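Local coordinates for putative phosphomethylpyrimidine kinase (Bacteroides thetaiotaomicron, PDB 3MBH), which probably phosphorylates pyridoxal at the expense of ATP, as a pyridoxal kinase of the ribokinase clan, at residues T249-Q254 with K274-L279. Numbering follows the deposited sequence.
Sequences TQFILQ and KVLHNL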
loop_
_atom_site.group_PDB
_atom_site.type_symbol
_atom_site.label_atom_id
_atom_site.label_comp_id
_atom_site.label_asym_id
_atom_site.label_seq_id
_atom_site.Cartn_x
_atom_site.Cartn_y
_atom_site.Cartn_z
ATOM N N THR A 249 -13.633 -9.172 -13.767
ATOM C CA THR A 249 -14.171 -8.176 -14.669
ATOM C C THR A 249 -13.609 -6.765 -14.388
ATOM O O THR A 249 -13.324 -6.011 -15.318
ATOM C CB THR A 249 -15.716 -8.214 -14.689
ATOM O OG1 THR A 249 -16.258 -8.127 -13.359
ATOM C CG2 THR A 249 -16.214 -9.548 -15.389
ATOM N N GLN A 250 -13.431 -6.410 -13.111
ATOM C CA GLN A 250 -12.911 -5.100 -12.768
ATOM C C GLN A 250 -11.450 -4.941 -13.164
ATOM O O GLN A 250 -11.065 -3.894 -13.647
ATOM C CB GLN A 250 -13.189 -4.782 -11.295
ATOM C CG GLN A 250 -14.746 -4.601 -11.169
ATOM C CD GLN A 250 -15.207 -4.268 -9.778
ATOM O OE1 GLN A 250 -14.520 -3.516 -9.067
ATOM N NE2 GLN A 250 -16.365 -4.836 -9.365
ATOM N N PHE A 251 -10.676 -6.008 -13.034
ATOM C CA PHE A 251 -9.269 -5.999 -13.420
ATOM C C PHE A 251 -9.164 -5.781 -14.903
ATOM O O PHE A 251 -8.422 -4.924 -15.330
ATOM C CB PHE A 251 -8.575 -7.302 -13.033
ATOM C CG PHE A 251 -7.117 -7.326 -13.307
ATOM C CD1 PHE A 251 -6.250 -6.522 -12.574
ATOM C CD2 PHE A 251 -6.589 -8.154 -14.295
ATOM C CE1 PHE A 251 -4.863 -6.554 -12.831
ATOM C CE2 PHE A 251 -5.239 -8.216 -14.525
ATOM C CZ PHE A 251 -4.368 -7.400 -13.799
ATOM N N ILE A 252 -9.946 -6.512 -15.677
ATOM C CA ILE A 252 -9.950 -6.371 -17.132
ATOM C C ILE A 252 -10.404 -4.972 -17.567
ATOM O O ILE A 252 -9.833 -4.420 -18.489
ATOM C CB ILE A 252 -10.848 -7.440 -17.823
ATOM C CG1 ILE A 252 -10.226 -8.825 -17.646
ATOM C CG2 ILE A 252 -11.036 -7.116 -19.328
ATOM C CD1 ILE A 252 -11.221 -9.956 -17.920
ATOM N N LEU A 253 -11.415 -4.428 -16.916
ATOM C CA LEU A 253 -11.889 -3.078 -17.240
ATOM C C LEU A 253 -10.787 -2.055 -17.079
ATOM O O LEU A 253 -10.587 -1.221 -17.940
ATOM C CB LEU A 253 -13.105 -2.664 -16.398
ATOM C CG LEU A 253 -13.739 -1.292 -16.655
ATOM C CD1 LEU A 253 -14.081 -1.084 -18.156
ATOM C CD2 LEU A 253 -15.033 -1.126 -15.768
ATOM N N GLN A 254 -10.051 -2.181 -15.990
ATOM C CA GLN A 254 -8.910 -1.316 -15.701
ATOM C C GLN A 254 -7.830 -1.449 -16.723
ATOM O O GLN A 254 -7.301 -0.454 -17.168
ATOM C CB GLN A 254 -8.343 -1.617 -14.309
ATOM C CG GLN A 254 -9.265 -1.267 -13.268
ATOM C CD GLN A 254 -8.684 -1.508 -11.937
ATOM O OE1 GLN A 254 -8.051 -0.599 -11.393
ATOM N NE2 GLN A 254 -8.805 -2.749 -11.418
ATOM N N LYS A 274 0.530 -2.363 -16.353
ATOM C CA LYS A 274 0.131 -1.100 -15.838
ATOM C C LYS A 274 -0.900 -1.259 -14.736
ATOM O O LYS A 274 -0.995 -0.397 -13.855
ATOM C CB LYS A 274 -0.394 -0.255 -17.016
ATOM C CG LYS A 274 -0.607 1.154 -16.770
ATOM C CD LYS A 274 0.634 2.001 -16.787
ATOM C CE LYS A 274 0.165 3.406 -16.248
ATOM N NZ LYS A 274 1.240 4.384 -16.143
ATOM N N VAL A 275 -1.646 -2.360 -14.692
ATOM C CA VAL A 275 -2.696 -2.484 -13.666
ATOM C C VAL A 275 -2.494 -3.624 -12.695
ATOM O O VAL A 275 -3.303 -3.847 -11.798
ATOM C CB VAL A 275 -4.077 -2.581 -14.305
ATOM C CG1 VAL A 275 -4.394 -1.244 -15.029
ATOM C CG2 VAL A 275 -4.189 -3.816 -15.260
ATOM N N LEU A 276 -1.393 -4.329 -12.833
ATOM C CA LEU A 276 -1.172 -5.537 -12.073
ATOM C C LEU A 276 -1.228 -5.321 -10.541
ATOM O O LEU A 276 -1.774 -6.143 -9.809
ATOM C CB LEU A 276 0.187 -6.118 -12.494
ATOM C CG LEU A 276 0.593 -7.546 -12.170
ATOM C CD1 LEU A 276 -0.408 -8.568 -12.721
ATOM C CD2 LEU A 276 2.025 -7.775 -12.732
ATOM N N HIS A 277 -0.717 -4.205 -10.050
ATOM C CA HIS A 277 -0.775 -3.978 -8.630
ATOM C C HIS A 277 -2.152 -3.665 -8.107
ATOM O O HIS A 277 -2.306 -3.517 -6.912
ATOM C CB HIS A 277 0.300 -2.958 -8.201
ATOM C CG HIS A 277 1.684 -3.440 -8.529
ATOM N ND1 HIS A 277 2.497 -4.066 -7.606
ATOM C CD2 HIS A 277 2.361 -3.478 -9.712
ATOM C CE1 HIS A 277 3.634 -4.414 -8.192
ATOM N NE2 HIS A 277 3.567 -4.087 -9.474
ATOM N N ASN A 278 -3.177 -3.605 -8.959
ATOM C CA ASN A 278 -4.528 -3.416 -8.465
ATOM C C ASN A 278 -5.272 -4.687 -8.170
ATOM O O ASN A 278 -6.362 -4.633 -7.618
ATOM C CB ASN A 278 -5.330 -2.532 -9.406
ATOM C CG ASN A 278 -4.686 -1.195 -9.583
ATOM O OD1 ASN A 278 -4.286 -0.545 -8.609
ATOM N ND2 ASN A 278 -4.530 -0.788 -10.809
ATOM N N LEU A 279 -4.665 -5.832 -8.438
ATOM C CA LEU A 279 -5.311 -7.128 -8.120
ATOM C C LEU A 279 -5.660 -7.291 -6.670
ATOM O O LEU A 279 -6.550 -8.044 -6.308
ATOM C CB LEU A 279 -4.416 -8.314 -8.496
ATOM C CG LEU A 279 -4.452 -8.815 -9.906
ATOM C CD1 LEU A 279 -3.313 -9.809 -10.142
ATOM C CD2 LEU A 279 -5.825 -9.409 -10.149
#
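F251 and Q254, one turn apart on helix 241-257, face L279 and V275 in reverse order, so 249-254 and 274-279 run roughly antiparallel; the CA atoms of F251 and L279 are 6.7 Å apart, those of Q254 and V275 6.6 Å. Within the ribokinase-like α/β fold, the end of the short helix 272-275 and the 3-10 turn after it lie against the longer helix. The F251 ring spans the gap because CG stands anti to the backbone N (chi1 -176°). L279 places CD2 over one ring face, offset toward the rim, in a CH-π contact 4.0 Å from the centroid and 17° off the normal. At the rim, F251 CE1 lies 3.3 Å from V275 O, a carbonyl already bonded to N278 N in the turn, and 3.7 Å from V275 CG2. I30 of helix 24-33 touches both F251 and L279, and T226 of helix 223-236 also packs on F251. Replacing F251 by alanine would remove the ring, and is likely to open a gap between helix and turn and leave L279 CD2 without its aromatic partner. The CB of H277, a zinc ligand in a crystal structure of this protein though no zinc is bound to this chain, points away from 249-254, and its NE2 bonds to S33 O of a neighbouring subunit. Farther along, V275 CG1 packs against Q254 CB and O. Beside it the Q254 and N278 amides, their planes 25° apart, bring Q254 OE1 within 3.6 Å of N278 ND2.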